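Local coordinates for Lin0431 protein (Listeria innocua, PDB 3LD7) that is of unknown function but consists, in this fragment, of a beta-rich domain of the NusG domain II family, at residues Val8-Ser13 with Val86-Thr91; Gly49-Ile54 with Met67-Lys72. One frame throughout, in Å; residues are numbered along the deposited sequence. Where two conformers were deposited one is given.

Both contacts run antiparallel, but only interaction 1 pairs two strands; in interaction 2 a loop meets a strand at a single bridge. Both segments of interaction 2 fall within the stretch of chain between the two strands of interaction 1. The two centres lie about 11 Å apart. Interaction 1 belongs to the four-stranded sheet, interaction 2 to the outer strand 51-57 of the three-stranded sheet. The two meet through Ile88: its CD1 lies 3.5 Å from Ser71 N and its CG2 3.4 Å from Lys72 O, while Val8 CG2 approaches Ser71 O at 3.7 Å. Ile52 also packs against Ala10, Ile12 and Ile88, so the sheets share an apolar layer.

Interaction 1 of 2, residues Val8-Ser13 with Val86-Thr91; sequences VVAIIS and VEIKST
Two neighbouring strands at the middle of the four-stranded antiparallel sheet, Val8-Ser13 near the start of the chain and Val86-Ser90 near its modelled end, pair through two hydrogen-bonded positions. At Val9 and Lys89 the bonds run both ways, Val9 N to Lys89 O and Lys89 N to Val9 O, each 2.9 Å. At Ile11 and Glu87 the pattern repeats; Ile11 N meets Glu87 O at 2.8 Å in a nearly straight bond (176° at the hydrogen), although the donor sits 19° away from the carbonyl plane. The strands run 156° apart.

Val8, Ala10, Ile12, Val86 and Ile88 send apolar side chains to one face. There Ile88 CG2 slants across Val8, 3.6 Å from Val8 CB; it gets there because it is the branch anti to the backbone N, while CG1 turns the other way towards Ala10 CB. Ile12 runs alongside Val86 in the same direction, its CG1 4.0 Å from Val86 CG2. Strand 51-57 of the other sheet packs on this layer.

The face bearing Val9, Ile11, Glu87 and Lys89 is more open to solvent. Val9 CG2 meets Thr91 CG2 at 3.3 Å, tighter than usual van der Waals contact, the two side chains crossing at about a right angle. Lys89 NZ makes a long ion pair with Glu87 OE1 (4.0 Å). With strand 17-23 hydrogen-bonded along the other edge of 8-14, and strand 76-79 along the far side of 84-90, the arrangement is that of central strands in an antiparallel sheet with one apolar face turned inward, bringing the two ends of the modelled chain side by side.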
ATOM      1  N   VAL A   8       0.296  14.407  -1.510  1.00 23.70           N
ATOM      2  CA  VAL A   8       0.964  13.139  -1.809  1.00 20.32           C
ATOM      3  C   VAL A   8       0.081  12.117  -2.509  1.00 20.35           C
ATOM      4  O   VAL A   8      -1.157  12.157  -2.408  1.00 20.88           O
ATOM      5  CB  VAL A   8       1.585  12.501  -0.539  1.00 20.40           C
ATOM      6  CG1 VAL A   8       2.635  13.444   0.039  1.00 21.69           C
ATOM      7  CG2 VAL A   8       0.509  12.182   0.499  1.00 21.21           C
ATOM      8  N   VAL A   9       0.740  11.196  -3.211  1.00 20.10           N
ATOM      9  CA  VAL A   9       0.066  10.129  -3.936  1.00 20.63           C
ATOM     10  C   VAL A   9       0.732   8.828  -3.543  1.00 18.97           C
ATOM     11  O   VAL A   9       1.958   8.771  -3.444  1.00 20.89           O
ATOM     12  CB  VAL A   9       0.197  10.301  -5.467  1.00 19.96           C
ATOM     13  CG1 VAL A   9      -0.540   9.214  -6.187  1.00 20.48           C
ATOM     14  CG2 VAL A   9      -0.351  11.638  -5.907  1.00 23.90           C
ATOM     15  N   ALA A  10      -0.066   7.792  -3.306  1.00 16.33           N
ATOM     16  CA  ALA A  10       0.473   6.480  -3.023  1.00 15.19           C
ATOM     17  C   ALA A  10       0.480   5.659  -4.303  1.00 15.64           C
ATOM     18  O   ALA A  10      -0.554   5.501  -4.962  1.00 17.28           O
ATOM     19  CB  ALA A  10      -0.357   5.792  -1.966  1.00 17.88           C
ATOM     20  N   ILE A  11       1.649   5.128  -4.653  1.00 14.81           N
ATOM     21  CA  ILE A  11       1.803   4.294  -5.834  1.00 16.48           C
ATOM     22  C   ILE A  11       1.927   2.857  -5.353  1.00 15.15           C
ATOM     23  O   ILE A  11       2.848   2.510  -4.605  1.00 15.57           O
ATOM     24  CB  ILE A  11       3.051   4.699  -6.671  1.00 16.96           C
ATOM     25  CG1 ILE A  11       3.107   6.218  -6.876  1.00 20.93           C
ATOM     26  CG2 ILE A  11       3.101   3.907  -7.999  1.00 17.64           C
ATOM     27  CD1 ILE A  11       2.045   6.734  -7.728  1.00 23.39           C
ATOM     28  N   ILE A  12       0.982   2.024  -5.750  1.00 14.44           N
ATOM     29  CA  ILE A  12       0.956   0.630  -5.308  1.00 13.50           C
ATOM     30  C   ILE A  12       1.219  -0.287  -6.492  1.00 14.64           C
ATOM     31  O   ILE A  12       0.486  -0.246  -7.489  1.00 14.28           O
ATOM     32  CB  ILE A  12      -0.418   0.298  -4.686  1.00 14.72           C
ATOM     33  CG1 ILE A  12      -0.719   1.260  -3.515  1.00 16.47           C
ATOM     34  CG2 ILE A  12      -0.467  -1.161  -4.231  1.00 16.28           C
ATOM     35  CD1 ILE A  12      -1.658   2.437  -3.863  1.00 19.12           C
ATOM     36  N   SER A  13       2.260  -1.114  -6.376  1.00 14.06           N
ATOM     37  CA  SER A  13       2.741  -1.964  -7.468  0.51 14.23           C
ATOM     38  C   SER A  13       2.810  -3.417  -7.058  1.00 13.77           C
ATOM     39  O   SER A  13       2.972  -3.728  -5.879  1.00 14.09           O
ATOM     40  CB  SER A  13       4.154  -1.560  -7.874  0.51 14.23           C
ATOM     41  OG  SER A  13       4.178  -0.249  -8.414  0.51 15.24           O
ATOM     42  N   VAL A  86       4.592  -0.225  -1.952  1.00 13.77           N
ATOM     43  CA  VAL A  86       3.865   1.030  -1.890  1.00 13.88           C
ATOM     44  C   VAL A  86       4.880   2.143  -1.696  1.00 13.81           C
ATOM     45  O   VAL A  86       5.744   2.060  -0.819  1.00 16.18           O
ATOM     46  CB  VAL A  86       2.904   1.063  -0.681  1.00 14.30           C
ATOM     47  CG1 VAL A  86       2.194   2.430  -0.602  1.00 16.66           C
ATOM     48  CG2 VAL A  86       1.902  -0.085  -0.747  1.00 16.16           C
ATOM     49  N   GLU A  87       4.803   3.175  -2.531  1.00 15.77           N
ATOM     50  CA  GLU A  87       5.660   4.339  -2.390  1.00 17.55           C
ATOM     51  C   GLU A  87       4.766   5.561  -2.310  1.00 16.89           C
ATOM     52  O   GLU A  87       3.883   5.733  -3.151  1.00 19.69           O
ATOM     53  CB  GLU A  87       6.565   4.464  -3.618  1.00 22.63           C
ATOM     54  CG  GLU A  87       7.391   5.685  -3.612  1.00 29.46           C
ATOM     55  CD  GLU A  87       8.384   5.732  -4.755  1.00 33.12           C
ATOM     56  OE1 GLU A  87       8.275   4.925  -5.714  1.00 34.46           O
ATOM     57  OE2 GLU A  87       9.278   6.589  -4.692  1.00 35.54           O
ATOM     58  N   ILE A  88       4.996   6.420  -1.325  1.00 16.82           N
ATOM     59  CA  ILE A  88       4.287   7.689  -1.247  1.00 18.69           C
ATOM     60  C   ILE A  88       5.174   8.800  -1.775  1.00 20.85           C
ATOM     61  O   ILE A  88       6.321   8.976  -1.316  1.00 23.49           O
ATOM     62  CB  ILE A  88       3.818   7.999   0.172  1.00 19.71           C
ATOM     63  CG1 ILE A  88       2.888   6.868   0.646  1.00 20.82           C
ATOM     64  CG2 ILE A  88       3.116   9.382   0.239  1.00 20.78           C
ATOM     65  CD1 ILE A  88       2.253   7.137   1.994  1.00 23.94           C
ATOM     66  N   LYS A  89       4.651   9.525  -2.765  1.00 22.13           N
ATOM     67  CA  LYS A  89       5.414  10.570  -3.451  1.00 24.93           C
ATOM     68  C   LYS A  89       4.722  11.917  -3.311  1.00 25.14           C
ATOM     69  O   LYS A  89       3.500  12.005  -3.362  1.00 25.77           O
ATOM     70  CB  LYS A  89       5.551  10.253  -4.947  1.00 27.20           C
ATOM     71  CG  LYS A  89       6.285   8.958  -5.286  1.00 31.31           C
ATOM     72  CD  LYS A  89       6.486   8.845  -6.802  1.00 33.26           C
ATOM     73  CE  LYS A  89       7.359   7.656  -7.159  1.00 37.43           C
ATOM     74  NZ  LYS A  89       7.724   7.616  -8.607  1.00 39.44           N
ATOM     75  N   SER A  90       5.503  12.971  -3.154  1.00 27.08           N
ATOM     76  CA  SER A  90       4.953  14.312  -3.190  1.00 29.98           C
ATOM     77  C   SER A  90       4.640  14.645  -4.645  1.00 33.89           C
ATOM     78  O   SER A  90       5.351  14.216  -5.545  1.00 35.23           O
ATOM     79  CB  SER A  90       5.969  15.306  -2.632  1.00 32.15           C
ATOM     80  OG  SER A  90       5.475  16.632  -2.717  1.00 35.08           O
ATOM     81  N   THR A  91       3.571  15.394  -4.893  1.00 36.88           N
ATOM     82  CA  THR A  91       3.309  15.861  -6.253  1.00 40.57           C
ATOM     83  C   THR A  91       3.820  17.290  -6.424  1.00 44.03           C
ATOM     84  O   THR A  91       3.687  17.921  -7.480  1.00 44.82           O
ATOM     85  CB  THR A  91       1.824  15.786  -6.610  1.00 42.39           C
ATOM     86  OG1 THR A  91       1.065  16.564  -5.677  1.00 43.27           O
ATOM     87  CG2 THR A  91       1.345  14.349  -6.575  1.00 42.44           C
TER

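Interaction 2 of 2, residues Gly49-Ile54 with Met67-Lys72; sequences GERIRI and MGWKSK
The backbone of Gly49-Ile54 meets the irregular Met67-Lys72 loop in antiparallel sense at a single bridge, where Ile52 N reaches Lys70 O at 3.0 Å and Lys70 N reaches Ile52 O at 2.8 Å. Water continues the pairing at both ends: one molecule donates to Glu50 O and Ser71 O, and another accepts from Ile54 N and donates to Gly68 O.

Between the side chains of Arg51 and Arg53 stands the indole of Trp69, with an arginine over each face. The Arg51 guanidinium lies flat on one face, tilted only 16°, and its CZ sits 3.6 Å from the centroid of the five-membered ring, a cation-pi contact. A bend at chi3 (-64°) folds the otherwise extended end of this chain over the indole. On the opposite face Arg53 CD makes a CH-pi contact, 3.6 Å from the centroid of the six-membered ring; chi1 of 70° places CG between the backbone N and carbonyl carbon, and the straight chain beyond it runs over the ring. Its guanidinium follows, nearly parallel to the indole, with NE 3.3 Å from Trp69 CZ2.

Glu46 forms a salt bridge with Arg53 NH2, and Asp48 a long, weak ion pair with Arg51. Glu46, and more weakly Asp48, would probably offset part of the positive charge gathered around the indole at the domain surface.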
ATOM      1  N   GLY A  49      -8.824   7.632   5.259  1.00 16.60           N
ATOM      2  CA  GLY A  49      -8.443   9.024   5.245  1.00 18.06           C
ATOM      3  C   GLY A  49      -7.214   9.171   4.380  1.00 16.86           C
ATOM      4  O   GLY A  49      -7.194   8.688   3.233  1.00 17.35           O
ATOM      5  N   GLU A  50      -6.189   9.839   4.918  1.00 17.03           N
ATOM      6  CA  GLU A  50      -4.989  10.135   4.127  1.00 18.24           C
ATOM      7  C   GLU A  50      -3.861   9.150   4.371  1.00 18.23           C
ATOM      8  O   GLU A  50      -2.708   9.455   4.086  1.00 20.73           O
ATOM      9  CB  GLU A  50      -4.526  11.574   4.375  1.00 18.99           C
ATOM     10  CG  GLU A  50      -5.682  12.538   4.187  1.00 20.62           C
ATOM     11  CD  GLU A  50      -5.282  13.998   4.055  1.00 23.92           C
ATOM     12  OE1 GLU A  50      -4.110  14.355   4.358  1.00 27.21           O
ATOM     13  OE2 GLU A  50      -6.175  14.797   3.661  1.00 24.91           O
ATOM     14  N   ARG A  51      -4.186   7.987   4.933  1.00 17.80           N
ATOM     15  CA  ARG A  51      -3.161   6.984   5.271  1.00 18.29           C
ATOM     16  C   ARG A  51      -3.411   5.679   4.532  1.00 16.17           C
ATOM     17  O   ARG A  51      -4.564   5.345   4.167  1.00 17.18           O
ATOM     18  CB  ARG A  51      -3.186   6.664   6.780  1.00 21.54           C
ATOM     19  CG  ARG A  51      -3.102   7.809   7.737  1.00 28.42           C
ATOM     20  CD  ARG A  51      -3.185   7.267   9.182  1.00 32.82           C
ATOM     21  NE  ARG A  51      -4.481   6.628   9.446  1.00 37.94           N
ATOM     22  CZ  ARG A  51      -4.757   5.895  10.524  1.00 40.84           C
ATOM     23  NH1 ARG A  51      -3.830   5.696  11.448  1.00 38.88           N
ATOM     24  NH2 ARG A  51      -5.968   5.357  10.674  1.00 43.63           N
ATOM     25  N   ILE A  52      -2.349   4.913   4.328  1.00 15.48           N
ATOM     26  CA  ILE A  52      -2.473   3.621   3.672  1.00 15.84           C
ATOM     27  C   ILE A  52      -1.683   2.564   4.440  1.00 14.77           C
ATOM     28  O   ILE A  52      -0.654   2.873   5.051  1.00 15.45           O
ATOM     29  CB  ILE A  52      -1.998   3.710   2.200  1.00 16.01           C
ATOM     30  CG1 ILE A  52      -2.278   2.405   1.447  1.00 16.71           C
ATOM     31  CG2 ILE A  52      -0.534   4.163   2.112  1.00 16.51           C
ATOM     32  CD1 ILE A  52      -2.023   2.521  -0.061  1.00 18.39           C
ATOM     33  N   ARG A  53      -2.169   1.328   4.424  1.00 13.49           N
ATOM     34  CA  ARG A  53      -1.415   0.213   4.996  1.00 12.47           C
ATOM     35  C   ARG A  53      -1.762  -1.072   4.292  1.00 13.05           C
ATOM     36  O   ARG A  53      -2.772  -1.152   3.576  1.00 14.63           O
ATOM     37  CB  ARG A  53      -1.731   0.018   6.486  1.00 14.70           C
ATOM     38  CG  ARG A  53      -3.140  -0.508   6.775  1.00 15.63           C
ATOM     39  CD  ARG A  53      -3.351  -0.802   8.253  1.00 15.59           C
ATOM     40  NE  ARG A  53      -4.743  -1.108   8.538  1.00 17.01           N
ATOM     41  CZ  ARG A  53      -5.233  -1.269   9.762  1.00 18.84           C
ATOM     42  NH1 ARG A  53      -4.426  -1.214  10.827  1.00 22.51           N
ATOM     43  NH2 ARG A  53      -6.528  -1.486   9.918  1.00 20.16           N
ATOM     44  N   ILE A  54      -0.934  -2.089   4.519  1.00 14.04           N
ATOM     45  CA  ILE A  54      -1.376  -3.454   4.279  1.00 14.74           C
ATOM     46  C   ILE A  54      -2.104  -3.887   5.540  1.00 15.48           C
ATOM     47  O   ILE A  54      -1.499  -4.013   6.613  1.00 17.86           O
ATOM     48  CB  ILE A  54      -0.249  -4.428   3.982  1.00 13.66           C
ATOM     49  CG1 ILE A  54       0.612  -3.959   2.796  1.00 14.90           C
ATOM     50  CG2 ILE A  54      -0.837  -5.834   3.737  1.00 15.70           C
ATOM     51  CD1 ILE A  54       1.919  -4.779   2.665  1.00 18.09           C
HETATM   52  N   MSE A  67       4.959  -2.847   9.206  1.00 18.37           N
HETATM   53  CA  MSE A  67       5.282  -1.448   8.960  1.00 18.77           C
HETATM   54  C   MSE A  67       4.079  -0.520   9.249  1.00 21.00           C
HETATM   55  O   MSE A  67       4.272   0.639   9.607  1.00 22.23           O
HETATM   56  CB  MSE A  67       5.825  -1.242   7.551  1.00 20.37           C
HETATM   57  CG  MSE A  67       7.148  -1.932   7.334  1.00 21.48           C
HETATM   58 SE   MSE A  67       7.826  -1.673   5.544  0.78 27.02          SE
HETATM   59  CE  MSE A  67       9.616  -2.320   5.803  1.00 29.28           C
ATOM     60  N   GLY A  68       2.853  -1.039   9.127  1.00 20.66           N
ATOM     61  CA  GLY A  68       1.675  -0.282   9.520  1.00 19.73           C
ATOM     62  C   GLY A  68       1.340   0.872   8.598  1.00 16.75           C
ATOM     63  O   GLY A  68       1.649   0.856   7.407  1.00 18.24           O
ATOM     64  N   TRP A  69       0.700   1.885   9.160  1.00 18.94           N
ATOM     65  CA  TRP A  69       0.216   3.008   8.378  1.00 19.11           C
ATOM     66  C   TRP A  69       1.311   3.938   7.880  1.00 18.25           C
ATOM     67  O   TRP A  69       2.248   4.276   8.623  1.00 22.15           O
ATOM     68  CB  TRP A  69      -0.738   3.863   9.197  1.00 20.03           C
ATOM     69  CG  TRP A  69      -2.015   3.234   9.619  1.00 20.57           C
ATOM     70  CD1 TRP A  69      -2.350   2.829  10.881  1.00 21.89           C
ATOM     71  CD2 TRP A  69      -3.176   3.002   8.803  1.00 19.07           C
ATOM     72  NE1 TRP A  69      -3.637   2.339  10.901  1.00 22.34           N
ATOM     73  CE2 TRP A  69      -4.175   2.449   9.645  1.00 20.36           C
ATOM     74  CE3 TRP A  69      -3.467   3.207   7.450  1.00 18.34           C
ATOM     75  CZ2 TRP A  69      -5.434   2.067   9.171  1.00 19.80           C
ATOM     76  CZ3 TRP A  69      -4.748   2.844   6.974  1.00 19.69           C
ATOM     77  CH2 TRP A  69      -5.707   2.277   7.838  1.00 19.63           C
ATOM     78  N   LYS A  70       1.154   4.396   6.638  1.00 18.01           N
ATOM     79  CA  LYS A  70       2.078   5.355   6.039  1.00 18.60           C
ATOM     80  C   LYS A  70       1.300   6.502   5.421  1.00 19.93           C
ATOM     81  O   LYS A  70       0.155   6.326   4.989  1.00 19.77           O
ATOM     82  CB  LYS A  70       2.967   4.688   4.988  1.00 19.67           C
ATOM     83  CG  LYS A  70       3.832   3.585   5.536  1.00 19.40           C
ATOM     84  CD  LYS A  70       4.890   4.117   6.490  1.00 20.87           C
ATOM     85  CE  LYS A  70       5.732   2.955   7.014  1.00 24.18           C
ATOM     86  NZ  LYS A  70       6.817   3.439   7.925  1.00 26.09           N
ATOM     87  N   SER A  71       1.898   7.685   5.387  1.00 21.73           N
ATOM     88  CA  SER A  71       1.167   8.847   4.900  1.00 22.37           C
ATOM     89  C   SER A  71       2.041   9.981   4.375  1.00 22.85           C
ATOM     90  O   SER A  71       1.532  10.928   3.780  1.00 24.20           O
ATOM     91  CB  SER A  71       0.255   9.396   6.002  1.00 23.24           C
ATOM     92  OG  SER A  71       1.036   9.971   7.048  1.00 27.82           O
ATOM     93  N   LYS A  72       3.346   9.885   4.590  1.00 22.57           N
ATOM     94  CA  LYS A  72       4.247  10.972   4.248  1.00 23.93           C
ATOM     95  C   LYS A  72       5.090  10.717   3.006  1.00 22.55           C
ATOM     96  O   LYS A  72       5.426   9.579   2.700  1.00 22.32           O
ATOM     97  CB  LYS A  72       5.168  11.281   5.428  1.00 25.61           C
ATOM     98  CG  LYS A  72       4.431  11.882   6.613  1.00 30.32           C
ATOM     99  CD  LYS A  72       5.407  12.387   7.666  1.00 36.56           C
ATOM    100  CE  LYS A  72       4.673  13.000   8.850  1.00 41.33           C
ATOM    101  NZ  LYS A  72       3.814  14.154   8.452  1.00 44.03           N
TER
HETATM  102  O   HOH W   1      -1.123  11.581   3.582  1.00 25.97           O
HETATM  103  O   HOH W   2       1.370  -1.658   6.184  1.00 16.32           O